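HI1317 (Haemophilus influenzae, PDB 1JOV) probably interconverts the alpha and beta anomers of D-glucose 6-phosphate, acting as a glucose-6-phosphate 1-epimerase with a beta-sandwich fold. Local coordinates at residues I43-Q48 with V264-K269; L98-I103 with K107-F112; E113-S116 with I120-A123; T151-G156 with I213-H218. All blocks are in the same frame, centred on the assembly; numbering follows the deposited sequence.

Contact 1. Residues I43-Q48 with V264-K269; sequences ISWKPQ and VEISLK
Trp45 reaches from strand 41-47 to Ile266 on strand 261-268, and this pair makes the tight part of the contact. The indole carbon CZ3 lies 3.9 Å from CG2 of Ile266, the two side chains sliding past each other in opposite directions. CG of Trp45 stands anti to the backbone nitrogen (chi1 172°), and the far rim of the six-membered ring meets backbone as well: CH2 comes 3.4 Å from the carbonyl oxygen of Ile266, obliquely to the ring, while CA of Ser267 sits at the ring edge. Pro47 covers one face of the indole from its own strand, its CD 3.5 Å above the plane and over the centre of the Trp45 ring. Phe129 also meets this indole.

Toward Pro47 and Leu268 the fit slackens. CG of Pro47 and CD1 of Leu268 are 4.4 Å apart, and Leu268 is partly exposed. The strands belong to different sheets and cross at -47°, their axes 8.9 Å apart at closest approach. With apolar carbons in contact and one carbonyl oxygen against the indole rim, the chemistry implies a sheet-to-sheet join held by shape and dispersion rather than by directional polar bonds.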
loop_
_atom_site.group_PDB
_atom_site.type_symbol
_atom_site.label_atom_id
_atom_site.label_comp_id
_atom_site.label_asym_id
_atom_site.label_seq_id
_atom_site.Cartn_x
_atom_site.Cartn_y
_atom_site.Cartn_z
ATOM N N ILE A 43 -6.814 -3.352 -0.142
ATOM C CA ILE A 43 -6.710 -3.732 1.265
ATOM C C ILE A 43 -6.505 -5.182 1.642
ATOM O O ILE A 43 -6.273 -5.478 2.831
ATOM C CB ILE A 43 -7.952 -3.132 2.003
ATOM C CG1 ILE A 43 -9.246 -3.541 1.305
ATOM C CG2 ILE A 43 -7.772 -1.609 1.967
ATOM C CD1 ILE A 43 -10.514 -3.289 2.155
ATOM N N SER A 44 -6.587 -6.058 0.641
ATOM C CA SER A 44 -6.340 -7.489 0.900
ATOM C C SER A 44 -5.826 -8.122 -0.401
ATOM O O SER A 44 -6.282 -7.773 -1.490
ATOM C CB SER A 44 -7.653 -8.164 1.256
ATOM O OG SER A 44 -7.531 -9.596 1.358
ATOM N N TRP A 45 -4.877 -8.985 -0.253
ATOM C CA TRP A 45 -4.406 -9.727 -1.432
ATOM C C TRP A 45 -3.890 -11.080 -0.965
ATOM O O TRP A 45 -2.930 -11.138 -0.212
ATOM C CB TRP A 45 -3.382 -8.943 -2.312
ATOM C CG TRP A 45 -2.816 -9.820 -3.368
ATOM C CD1 TRP A 45 -3.491 -10.495 -4.353
ATOM C CD2 TRP A 45 -1.424 -10.129 -3.549
ATOM N NE1 TRP A 45 -2.599 -11.171 -5.158
ATOM C CE2 TRP A 45 -1.340 -11.048 -4.613
ATOM C CE3 TRP A 45 -0.258 -9.790 -2.869
ATOM C CZ2 TRP A 45 -0.116 -11.527 -5.068
ATOM C CZ3 TRP A 45 0.969 -10.299 -3.303
ATOM C CH2 TRP A 45 1.002 -11.194 -4.361
ATOM N N LYS A 46 -4.541 -12.154 -1.380
ATOM C CA LYS A 46 -4.070 -13.475 -0.929
ATOM C C LYS A 46 -3.904 -14.292 -2.207
ATOM O O LYS A 46 -4.873 -14.765 -2.817
ATOM C CB LYS A 46 -5.082 -14.068 0.026
ATOM C CG LYS A 46 -4.561 -15.213 0.889
ATOM C CD LYS A 46 -5.676 -15.616 1.912
ATOM C CE LYS A 46 -5.323 -16.872 2.692
ATOM N NZ LYS A 46 -6.414 -17.288 3.646
ATOM N N PRO A 47 -2.691 -14.342 -2.718
ATOM C CA PRO A 47 -2.447 -15.125 -3.945
ATOM C C PRO A 47 -2.628 -16.659 -3.649
ATOM O O PRO A 47 -2.627 -17.124 -2.545
ATOM C CB PRO A 47 -1.015 -14.867 -4.283
ATOM C CG PRO A 47 -0.460 -14.112 -3.169
ATOM C CD PRO A 47 -1.524 -13.622 -2.249
ATOM N N GLN A 48 -2.840 -17.399 -4.701
ATOM C CA GLN A 48 -3.220 -18.829 -4.571
ATOM C C GLN A 48 -2.207 -19.563 -3.690
ATOM O O GLN A 48 -0.981 -19.469 -3.878
ATOM C CB GLN A 48 -3.333 -19.436 -5.953
ATOM C CG GLN A 48 -4.160 -20.682 -6.048
ATOM C CD GLN A 48 -5.552 -20.481 -5.560
ATOM O OE1 GLN A 48 -5.879 -21.049 -4.530
ATOM N NE2 GLN A 48 -6.394 -19.662 -6.275
ATOM N N VAL A 264 5.116 -0.908 -7.651
ATOM C CA VAL A 264 5.713 -1.999 -6.877
ATOM C C VAL A 264 5.101 -3.316 -7.323
ATOM O O VAL A 264 3.902 -3.429 -7.622
ATOM C CB VAL A 264 5.550 -1.805 -5.351
ATOM C CG1 VAL A 264 4.086 -1.858 -4.959
ATOM C CG2 VAL A 264 6.370 -2.843 -4.583
ATOM N N GLU A 265 5.961 -4.268 -7.362
ATOM C CA GLU A 265 5.560 -5.630 -7.668
ATOM C C GLU A 265 5.828 -6.478 -6.414
ATOM O O GLU A 265 6.958 -6.588 -5.936
ATOM C CB GLU A 265 6.386 -6.213 -8.861
ATOM C CG GLU A 265 5.978 -7.610 -9.256
ATOM C CD GLU A 265 6.922 -8.267 -10.313
ATOM O OE1 GLU A 265 6.722 -8.000 -11.520
ATOM O OE2 GLU A 265 7.829 -9.049 -9.909
ATOM N N ILE A 266 4.759 -7.026 -5.850
ATOM C CA ILE A 266 4.741 -7.865 -4.634
ATOM C C ILE A 266 4.589 -9.363 -4.945
ATOM O O ILE A 266 3.760 -9.758 -5.775
ATOM C CB ILE A 266 3.586 -7.404 -3.698
ATOM C CG1 ILE A 266 3.440 -5.878 -3.733
ATOM C CG2 ILE A 266 3.842 -7.883 -2.277
ATOM C CD1 ILE A 266 2.629 -5.318 -2.589
ATOM N N SER A 267 5.386 -10.198 -4.264
ATOM C CA SER A 267 5.298 -11.639 -4.514
ATOM C C SER A 267 5.763 -12.348 -3.245
ATOM O O SER A 267 6.360 -11.718 -2.334
ATOM C CB SER A 267 6.236 -11.993 -5.672
ATOM O OG SER A 267 7.515 -11.658 -5.219
ATOM N N LEU A 268 5.358 -13.605 -3.144
ATOM C CA LEU A 268 5.794 -14.451 -2.010
ATOM C C LEU A 268 6.776 -15.511 -2.474
ATOM O O LEU A 268 6.632 -16.042 -3.565
ATOM C CB LEU A 268 4.662 -15.235 -1.411
ATOM C CG LEU A 268 3.663 -14.410 -0.644
ATOM C CD1 LEU A 268 2.535 -15.311 -0.169
ATOM C CD2 LEU A 268 4.355 -13.755 0.484
ATOM N N LYS A 269 7.727 -15.829 -1.606
ATOM C CA LYS A 269 8.646 -16.956 -1.807
ATOM C C LYS A 269 9.080 -17.450 -0.431
ATOM O O LYS A 269 8.376 -17.247 0.577
ATOM C CB LYS A 269 9.851 -16.560 -2.664
ATOM C CG LYS A 269 10.755 -15.480 -2.062
ATOM C CD LYS A 269 11.771 -15.005 -3.113
ATOM C CE LYS A 269 12.937 -14.242 -2.494
ATOM N NZ LYS A 269 14.131 -14.239 -3.424
#

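Contact 2. Residues L98-I103 with K107-F112; sequences LSHYYI and KVRLEF
His100 and Glu111 meet on the sheet face they share with Tyr102 and Arg109: CD2 of the His100 imidazole lies 3.5 Å from OE2 of Glu111, with ring and carboxylate planes 62° apart. Further along that face, the CB atoms of Tyr102 and Arg109 touch. On the other face, CD1 of Leu98 packs 3.7 Å from CE1 of Phe112, CB of Tyr101 rests on CD2 of Leu110, and Ile103 and Val108 lie side by side. A chi1 of 55° sets CG of Tyr101 between the backbone nitrogen and the carbonyl carbon; the ring leads away from strand 107-115 and CB does the touching.

Behind these contacts stands the ladder of an antiparallel hairpin. In the hydrogen-bonded pair Tyr102 and Arg109, Arg109 N gives to Tyr102 O at 2.8 Å, and Tyr102 N returns the bond to Arg109 O. At the other end Ser99 and His100 both face Glu111 in a classic beta bulge: Glu111 O receives Ser99 N at 2.9 Å, together with weak bonds from Ser99 OG and His100 N. The Glu111 carboxylate is positioned by its own strand, where Arg109 NE donates to OE2 at 2.7 Å, in the guanidinium plane and to the anti lone pair.

This salt bridge probably offsets the carboxylate charge beside the imidazole. The hairpin thus has one polar face and an apolar one, whose Leu98 and Phe112 pack on Leu24 of strand 21-28.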
loop_
_atom_site.group_PDB
_atom_site.type_symbol
_atom_site.label_atom_id
_atom_site.label_comp_id
_atom_site.label_asym_id
_atom_site.label_seq_id
_atom_site.Cartn_x
_atom_site.Cartn_y
_atom_site.Cartn_z
ATOM N N LEU A 98 -13.743 2.771 -10.916
ATOM C CA LEU A 98 -13.161 1.600 -11.608
ATOM C C LEU A 98 -13.399 1.879 -13.103
ATOM O O LEU A 98 -14.565 1.929 -13.579
ATOM C CB LEU A 98 -13.919 0.365 -11.198
ATOM C CG LEU A 98 -13.507 -0.908 -11.953
ATOM C CD1 LEU A 98 -12.129 -1.413 -11.544
ATOM C CD2 LEU A 98 -14.561 -2.010 -11.665
ATOM N N SER A 99 -12.332 2.171 -13.845
ATOM C CA SER A 99 -12.495 2.553 -15.240
ATOM C C SER A 99 -12.264 1.395 -16.196
ATOM O O SER A 99 -12.605 1.448 -17.370
ATOM C CB SER A 99 -11.487 3.671 -15.495
ATOM O OG SER A 99 -10.244 3.307 -15.047
ATOM N N HIS A 100 -11.642 0.362 -15.708
ATOM C CA HIS A 100 -11.437 -0.820 -16.524
ATOM C C HIS A 100 -11.156 -2.073 -15.766
ATOM O O HIS A 100 -10.483 -2.103 -14.749
ATOM C CB HIS A 100 -10.269 -0.492 -17.433
ATOM C CG HIS A 100 -9.652 -1.664 -18.100
ATOM N ND1 HIS A 100 -10.241 -2.279 -19.179
ATOM C CD2 HIS A 100 -8.460 -2.299 -17.903
ATOM C CE1 HIS A 100 -9.451 -3.244 -19.619
ATOM N NE2 HIS A 100 -8.347 -3.254 -18.885
ATOM N N TYR A 101 -11.735 -3.192 -16.206
ATOM C CA TYR A 101 -11.382 -4.488 -15.593
ATOM C C TYR A 101 -11.230 -5.520 -16.748
ATOM O O TYR A 101 -12.014 -5.494 -17.697
ATOM C CB TYR A 101 -12.406 -4.902 -14.532
ATOM C CG TYR A 101 -13.846 -4.950 -14.979
ATOM C CD1 TYR A 101 -14.660 -3.844 -14.965
ATOM C CD2 TYR A 101 -14.373 -6.167 -15.430
ATOM C CE1 TYR A 101 -16.032 -3.967 -15.368
ATOM C CE2 TYR A 101 -15.673 -6.292 -15.817
ATOM C CZ TYR A 101 -16.493 -5.251 -15.771
ATOM O OH TYR A 101 -17.774 -5.450 -16.222
ATOM N N TYR A 102 -10.121 -6.289 -16.725
ATOM C CA TYR A 102 -9.768 -7.317 -17.706
ATOM C C TYR A 102 -9.562 -8.602 -16.917
ATOM O O TYR A 102 -8.649 -8.717 -16.088
ATOM C CB TYR A 102 -8.499 -7.017 -18.545
ATOM C CG TYR A 102 -8.017 -8.184 -19.411
ATOM C CD1 TYR A 102 -8.595 -8.478 -20.668
ATOM C CD2 TYR A 102 -6.980 -9.006 -18.991
ATOM C CE1 TYR A 102 -8.168 -9.553 -21.448
ATOM C CE2 TYR A 102 -6.527 -10.078 -19.771
ATOM C CZ TYR A 102 -7.118 -10.352 -20.993
ATOM O OH TYR A 102 -6.693 -11.418 -21.744
ATOM N N ILE A 103 -10.342 -9.579 -17.256
ATOM C CA ILE A 103 -10.226 -10.895 -16.651
ATOM C C ILE A 103 -9.935 -12.009 -17.640
ATOM O O ILE A 103 -10.651 -12.194 -18.616
ATOM C CB ILE A 103 -11.507 -11.180 -15.880
ATOM C CG1 ILE A 103 -11.731 -10.125 -14.810
ATOM C CG2 ILE A 103 -11.470 -12.569 -15.252
ATOM C CD1 ILE A 103 -13.144 -10.115 -14.268
ATOM N N LYS A 107 -4.671 -14.070 -15.177
ATOM C CA LYS A 107 -4.353 -12.676 -14.837
ATOM C C LYS A 107 -5.577 -11.783 -14.778
ATOM O O LYS A 107 -6.544 -11.933 -15.550
ATOM C CB LYS A 107 -3.408 -12.128 -15.888
ATOM C CG LYS A 107 -2.998 -10.670 -15.694
ATOM C CD LYS A 107 -2.488 -10.038 -16.996
ATOM C CE LYS A 107 -1.012 -10.318 -17.181
ATOM N NZ LYS A 107 -0.443 -9.623 -18.400
ATOM N N VAL A 108 -5.480 -10.836 -13.887
ATOM C CA VAL A 108 -6.571 -9.898 -13.753
ATOM C C VAL A 108 -6.031 -8.499 -13.689
ATOM O O VAL A 108 -5.123 -8.216 -12.914
ATOM C CB VAL A 108 -7.401 -10.196 -12.512
ATOM C CG1 VAL A 108 -8.533 -9.203 -12.343
ATOM C CG2 VAL A 108 -7.968 -11.612 -12.598
ATOM N N ARG A 109 -6.613 -7.636 -14.500
ATOM C CA ARG A 109 -6.148 -6.222 -14.475
ATOM C C ARG A 109 -7.282 -5.297 -14.096
ATOM O O ARG A 109 -8.292 -5.327 -14.747
ATOM C CB ARG A 109 -5.617 -5.797 -15.851
ATOM C CG ARG A 109 -5.000 -4.340 -15.802
ATOM C CD ARG A 109 -4.397 -3.880 -17.220
ATOM N NE ARG A 109 -3.837 -2.499 -17.113
ATOM C CZ ARG A 109 -2.558 -2.188 -16.917
ATOM N NH1 ARG A 109 -1.619 -3.154 -16.920
ATOM N NH2 ARG A 109 -2.213 -0.889 -16.803
ATOM N N LEU A 110 -7.130 -4.445 -13.032
ATOM C CA LEU A 110 -8.157 -3.444 -12.680
ATOM C C LEU A 110 -7.483 -2.076 -12.804
ATOM O O LEU A 110 -6.272 -1.957 -12.437
ATOM C CB LEU A 110 -8.464 -3.609 -11.179
ATOM C CG LEU A 110 -9.042 -5.009 -10.816
ATOM C CD1 LEU A 110 -9.397 -4.902 -9.264
ATOM C CD2 LEU A 110 -10.219 -5.428 -11.679
ATOM N N GLU A 111 -8.231 -1.096 -13.298
ATOM C CA GLU A 111 -7.699 0.298 -13.421
ATOM C C GLU A 111 -8.678 1.185 -12.712
ATOM O O GLU A 111 -9.872 0.992 -12.832
ATOM C CB GLU A 111 -7.540 0.812 -14.880
ATOM C CG GLU A 111 -6.500 -0.097 -15.563
ATOM C CD GLU A 111 -6.191 0.359 -16.992
ATOM O OE1 GLU A 111 -6.670 1.452 -17.399
ATOM O OE2 GLU A 111 -5.479 -0.386 -17.711
ATOM N N PHE A 112 -8.158 2.127 -11.968
ATOM C CA PHE A 112 -8.931 3.103 -11.208
ATOM C C PHE A 112 -8.524 4.473 -11.641
ATOM O O PHE A 112 -7.368 4.699 -11.978
ATOM C CB PHE A 112 -8.643 2.903 -9.710
ATOM C CG PHE A 112 -9.053 1.530 -9.261
ATOM C CD1 PHE A 112 -10.354 1.299 -8.886
ATOM C CD2 PHE A 112 -8.135 0.471 -9.248
ATOM C CE1 PHE A 112 -10.740 0.058 -8.464
ATOM C CE2 PHE A 112 -8.535 -0.789 -8.822
ATOM C CZ PHE A 112 -9.832 -0.991 -8.433
#

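Contact 3. Residues E113-S116 with I120-A123; sequences ELFS and IIEA
Glu113 leads the first segment, offering its aliphatic part to Ile121: CD1 of the isoleucine lies 3.6 Å from CB of Glu113, and the two side chains cross at about a right angle. CG1 of Ile121 stands anti to the backbone nitrogen (chi1 -178°), and a chi2 of 72° then sets CD1.

Leu114 carries the classic beta bulge, for Glu122 and Ala123 both face it. Its carbonyl oxygen takes two donors, Glu122 N at 2.6 Å and Ala123 N at 3.3 Å, while Leu114 N gives a nearly straight bond to Ala123 O at 2.9 Å. The side chains of Leu114 and Glu122 run side by side in the same direction, with CD2 of the leucine near OE2 of the glutamate. That carboxylate is held from outside by a salt bridge to Arg94, which also bonds to Phe115 O.

At Phe115, CD1 of Ile121 lies over one face of the ring, 3.9 Å from CE1 of the phenylalanine. Ring atom CD1 of Phe115 approaches Ile121 N to 3.4 Å.

Ser116 ends the paired region. Its N donates to Ile120 O at 3.0 Å, and its OG accepts from Ile120 N at 3.2 Å; both the N-H and the carbonyl of Ile120 are thus held by Ser116. OG also bonds to the amide of Leu118 inside the turn.

The polar groups of this hairpin end are put to double use: the serine hydroxyl serves two amides at the turn, the Leu114 carbonyl two more at the bulge, and Arg94 links the carboxylate of Glu122 to the carbonyl of Phe115.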
loop_
_atom_site.group_PDB
_atom_site.type_symbol
_atom_site.label_atom_id
_atom_site.label_comp_id
_atom_site.label_asym_id
_atom_site.label_seq_id
_atom_site.Cartn_x
_atom_site.Cartn_y
_atom_site.Cartn_z
ATOM N N GLU A 113 -9.447 5.439 -11.640
ATOM C CA GLU A 113 -9.041 6.813 -11.968
ATOM C C GLU A 113 -9.603 7.803 -10.898
ATOM O O GLU A 113 -10.661 7.514 -10.306
ATOM C CB GLU A 113 -9.575 7.220 -13.333
ATOM C CG GLU A 113 -8.861 6.389 -14.457
ATOM C CD GLU A 113 -9.532 6.541 -15.790
ATOM O OE1 GLU A 113 -10.785 6.504 -15.797
ATOM O OE2 GLU A 113 -8.833 6.764 -16.782
ATOM N N LEU A 114 -8.849 8.881 -10.698
ATOM C CA LEU A 114 -9.223 9.948 -9.760
ATOM C C LEU A 114 -9.413 11.213 -10.594
ATOM O O LEU A 114 -8.555 11.546 -11.480
ATOM C CB LEU A 114 -8.091 10.223 -8.756
ATOM C CG LEU A 114 -8.354 11.408 -7.786
ATOM C CD1 LEU A 114 -9.605 11.029 -7.028
ATOM C CD2 LEU A 114 -7.082 11.558 -6.930
ATOM N N PHE A 115 -10.541 11.885 -10.403
ATOM C CA PHE A 115 -10.871 13.099 -11.170
ATOM C C PHE A 115 -11.016 14.313 -10.295
ATOM O O PHE A 115 -11.426 14.231 -9.125
ATOM C CB PHE A 115 -12.162 12.900 -11.957
ATOM C CG PHE A 115 -12.081 11.872 -13.037
ATOM C CD1 PHE A 115 -11.591 12.193 -14.330
ATOM C CD2 PHE A 115 -12.513 10.591 -12.771
ATOM C CE1 PHE A 115 -11.465 11.207 -15.277
ATOM C CE2 PHE A 115 -12.412 9.626 -13.705
ATOM C CZ PHE A 115 -11.867 9.904 -14.959
ATOM N N SER A 116 -10.678 15.460 -10.858
ATOM C CA SER A 116 -10.744 16.733 -10.236
ATOM C C SER A 116 -12.158 17.156 -10.229
ATOM O O SER A 116 -13.017 16.588 -10.911
ATOM C CB SER A 116 -9.979 17.797 -11.034
ATOM O OG SER A 116 -10.666 18.131 -12.226
ATOM N N ILE A 120 -11.659 16.590 -14.872
ATOM C CA ILE A 120 -10.456 16.276 -15.672
ATOM C C ILE A 120 -9.664 15.226 -14.862
ATOM O O ILE A 120 -9.524 15.365 -13.643
ATOM C CB ILE A 120 -9.577 17.518 -15.848
ATOM C CG1 ILE A 120 -10.407 18.505 -16.690
ATOM C CG2 ILE A 120 -8.282 17.096 -16.580
ATOM C CD1 ILE A 120 -9.763 19.907 -16.792
ATOM N N ILE A 121 -9.122 14.203 -15.548
ATOM C CA ILE A 121 -8.318 13.163 -14.921
ATOM C C ILE A 121 -7.248 13.813 -14.015
ATOM O O ILE A 121 -6.656 14.820 -14.410
ATOM C CB ILE A 121 -7.634 12.231 -15.965
ATOM C CG1 ILE A 121 -6.858 11.134 -15.243
ATOM C CG2 ILE A 121 -6.710 13.006 -16.896
ATOM C CD1 ILE A 121 -7.743 10.096 -14.586
ATOM N N GLU A 122 -7.012 13.252 -12.793
ATOM C CA GLU A 122 -5.947 13.723 -11.941
ATOM C C GLU A 122 -4.860 12.628 -11.736
ATOM O O GLU A 122 -3.685 12.921 -11.660
ATOM C CB GLU A 122 -6.510 14.206 -10.582
ATOM C CG GLU A 122 -5.425 14.725 -9.679
ATOM C CD GLU A 122 -6.131 15.309 -8.421
ATOM O OE1 GLU A 122 -7.264 15.916 -8.571
ATOM O OE2 GLU A 122 -5.618 15.134 -7.305
ATOM N N ALA A 123 -5.289 11.352 -11.655
ATOM C CA ALA A 123 -4.337 10.256 -11.365
ATOM C C ALA A 123 -4.998 8.947 -11.767
ATOM O O ALA A 123 -6.232 8.825 -11.943
ATOM C CB ALA A 123 -3.911 10.239 -9.855
#

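Contact 4. Residues T151-G156 with I213-H218; sequences TYFNIG and IALHHH
Phe153 faces Ile213 across two strands that run roughly antiparallel, at 153°, yet stand 10.2 Å apart at the closest approach of their axes. They are not paired neighbours: strand 145-154 belongs to one sheet and strand 211-218 to another, and the nearest CA atoms, those of Phe153 and Ile213, are 8.4 Å apart. Side chains fill that gap.

The phenyl ring of Phe153 does most of the touching. Its CG stands anti to the carbonyl carbon (chi1 -64°), and the ring reaches both Ile213 and Leu215. Near the root, ring atom CD1 lies 3.7 Å from CD1 of Ile213, which approaches obliquely. At the far end CZ of Phe153 reaches both methyls of Leu215, with CD1 of that leucine 3.5 Å away and CD2 3.7 Å. Leu215 and Phe153 come from opposite directions. From its own segment, CG2 of Thr151 covers one face of the phenyl, and Leu247 and Ile204 also pack against Phe153.

Asn154 adds a marginal touch through its carbonyl oxygen, 4.2 Å from CD1 of Ile213; Arg211 NH2 bonds to that oxygen, and ND2 of Asn154 to the carbonyl of Asp53. The Phe153 side chain lies about 7 Å from that of Glu248, a predicted active-site residue. Aromatic and branched aliphatic carbons thus form a buried apolar layer between the sheets, near the probable catalytic site.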
loop_
_atom_site.group_PDB
_atom_site.type_symbol
_atom_site.label_atom_id
_atom_site.label_comp_id
_atom_site.label_asym_id
_atom_site.label_seq_id
_atom_site.Cartn_x
_atom_site.Cartn_y
_atom_site.Cartn_z
ATOM N N THR A 151 2.556 0.735 1.614
ATOM C CA THR A 151 2.143 -0.676 1.787
ATOM C C THR A 151 2.322 -1.226 3.224
ATOM O O THR A 151 3.406 -1.169 3.793
ATOM C CB THR A 151 2.941 -1.568 0.797
ATOM O OG1 THR A 151 2.902 -0.958 -0.517
ATOM C CG2 THR A 151 2.313 -3.077 0.712
ATOM N N TYR A 152 1.201 -1.755 3.715
ATOM C CA TYR A 152 1.213 -2.436 5.033
ATOM C C TYR A 152 1.234 -3.903 4.798
ATOM O O TYR A 152 0.243 -4.540 4.315
ATOM C CB TYR A 152 -0.033 -2.113 5.922
ATOM C CG TYR A 152 -0.239 -0.742 6.375
ATOM C CD1 TYR A 152 -0.635 0.292 5.515
ATOM C CD2 TYR A 152 -0.207 -0.469 7.732
ATOM C CE1 TYR A 152 -0.857 1.618 6.014
ATOM C CE2 TYR A 152 -0.414 0.804 8.215
ATOM C CZ TYR A 152 -0.771 1.837 7.392
ATOM O OH TYR A 152 -1.016 3.093 7.913
ATOM N N PHE A 153 2.398 -4.488 5.155
ATOM C CA PHE A 153 2.551 -5.944 4.946
ATOM C C PHE A 153 2.154 -6.708 6.216
ATOM O O PHE A 153 2.326 -6.212 7.330
ATOM C CB PHE A 153 3.971 -6.318 4.583
ATOM C CG PHE A 153 4.389 -5.756 3.303
ATOM C CD1 PHE A 153 4.012 -6.363 2.131
ATOM C CD2 PHE A 153 5.128 -4.599 3.281
ATOM C CE1 PHE A 153 4.390 -5.777 0.876
ATOM C CE2 PHE A 153 5.471 -4.027 2.136
ATOM C CZ PHE A 153 5.165 -4.633 0.882
ATOM N N ASN A 154 1.446 -7.812 6.004
ATOM C CA ASN A 154 0.919 -8.646 7.064
ATOM C C ASN A 154 2.050 -9.657 7.471
ATOM O O ASN A 154 2.526 -10.434 6.625
ATOM C CB ASN A 154 -0.304 -9.411 6.507
ATOM C CG ASN A 154 -1.099 -10.214 7.579
ATOM O OD1 ASN A 154 -1.261 -9.790 8.721
ATOM N ND2 ASN A 154 -1.652 -11.350 7.153
ATOM N N ILE A 155 2.356 -9.716 8.764
ATOM C CA ILE A 155 3.427 -10.622 9.200
ATOM C C ILE A 155 3.024 -11.350 10.486
ATOM O O ILE A 155 2.146 -10.851 11.217
ATOM C CB ILE A 155 4.698 -9.802 9.455
ATOM C CG1 ILE A 155 4.379 -8.645 10.375
ATOM C CG2 ILE A 155 5.358 -9.316 8.160
ATOM C CD1 ILE A 155 5.459 -8.109 11.117
ATOM N N GLY A 156 3.680 -12.476 10.788
ATOM C CA GLY A 156 3.343 -13.239 12.005
ATOM C C GLY A 156 3.686 -12.591 13.331
ATOM O O GLY A 156 2.857 -12.563 14.269
ATOM N N ILE A 213 8.322 -12.056 1.633
ATOM C CA ILE A 213 7.610 -11.142 0.754
ATOM C C ILE A 213 8.664 -10.430 -0.066
ATOM O O ILE A 213 9.419 -9.603 0.467
ATOM C CB ILE A 213 6.756 -10.152 1.569
ATOM C CG1 ILE A 213 5.687 -10.860 2.393
ATOM C CG2 ILE A 213 6.120 -9.111 0.661
ATOM C CD1 ILE A 213 4.685 -9.931 3.037
ATOM N N ALA A 214 8.716 -10.728 -1.361
ATOM C CA ALA A 214 9.759 -10.083 -2.198
ATOM C C ALA A 214 9.192 -8.836 -2.899
ATOM O O ALA A 214 8.065 -8.916 -3.386
ATOM C CB ALA A 214 10.234 -11.039 -3.212
ATOM N N LEU A 215 9.971 -7.750 -2.986
ATOM C CA LEU A 215 9.448 -6.490 -3.588
ATOM C C LEU A 215 10.325 -6.020 -4.716
ATOM O O LEU A 215 11.547 -5.863 -4.526
ATOM C CB LEU A 215 9.315 -5.354 -2.570
ATOM C CG LEU A 215 8.477 -5.735 -1.389
ATOM C CD1 LEU A 215 8.467 -4.771 -0.337
ATOM C CD2 LEU A 215 7.066 -6.212 -1.877
ATOM N N HIS A 216 9.721 -5.812 -5.895
ATOM C CA HIS A 216 10.446 -5.218 -7.035
ATOM C C HIS A 216 9.826 -3.843 -7.322
ATOM O O HIS A 216 8.737 -3.797 -7.928
ATOM C CB HIS A 216 10.352 -6.120 -8.251
ATOM C CG HIS A 216 11.392 -5.844 -9.296
ATOM N ND1 HIS A 216 11.735 -6.765 -10.265
ATOM C CD2 HIS A 216 12.172 -4.756 -9.519
ATOM C CE1 HIS A 216 12.675 -6.255 -11.044
ATOM N NE2 HIS A 216 12.959 -5.037 -10.614
ATOM N N HIS A 217 10.480 -2.764 -6.861
ATOM C CA HIS A 217 9.942 -1.408 -7.038
ATOM C C HIS A 217 10.318 -0.844 -8.433
ATOM O O HIS A 217 11.278 -1.318 -9.026
ATOM C CB HIS A 217 10.458 -0.479 -5.962
ATOM C CG HIS A 217 10.273 -1.008 -4.576
ATOM N ND1 HIS A 217 9.200 -0.645 -3.768
ATOM C CD2 HIS A 217 11.002 -1.908 -3.858
ATOM C CE1 HIS A 217 9.307 -1.264 -2.610
ATOM N NE2 HIS A 217 10.407 -2.039 -2.629
ATOM N N HIS A 218 9.583 0.121 -8.950
ATOM C CA HIS A 218 9.983 0.811 -10.202
ATOM C C HIS A 218 9.842 2.315 -10.024
ATOM O O HIS A 218 8.848 2.785 -9.499
ATOM C CB HIS A 218 9.168 0.386 -11.402
ATOM C CG HIS A 218 9.228 -1.129 -11.530
ATOM N ND1 HIS A 218 10.230 -1.776 -12.215
ATOM C CD2 HIS A 218 8.386 -2.093 -11.066
ATOM C CE1 HIS A 218 10.007 -3.088 -12.169
ATOM N NE2 HIS A 218 8.890 -3.300 -11.493
#

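From the N terminus, the chain first passes through residues 43-48, and contact 1 is completed only by 264-269, so it closes a loop over most of the protein and the other three contacts nest inside. Contacts 2 and 3 follow in series, successive hairpins sharing strand 107-115 at one end of the eight-stranded sheet; Ser99 and Glu113 touch between them. Contact 4 then closes its own loop, from 151-156 to 213-218. No pair of contacts crosses. Contact 1 ties the five-stranded sheet to the eight-stranded one and contact 4 adds the seven-stranded sheet; they meet where strands 261-268 and 211-218 lie side by side, and the centres of contacts 1 and 4 are about 8 Å apart.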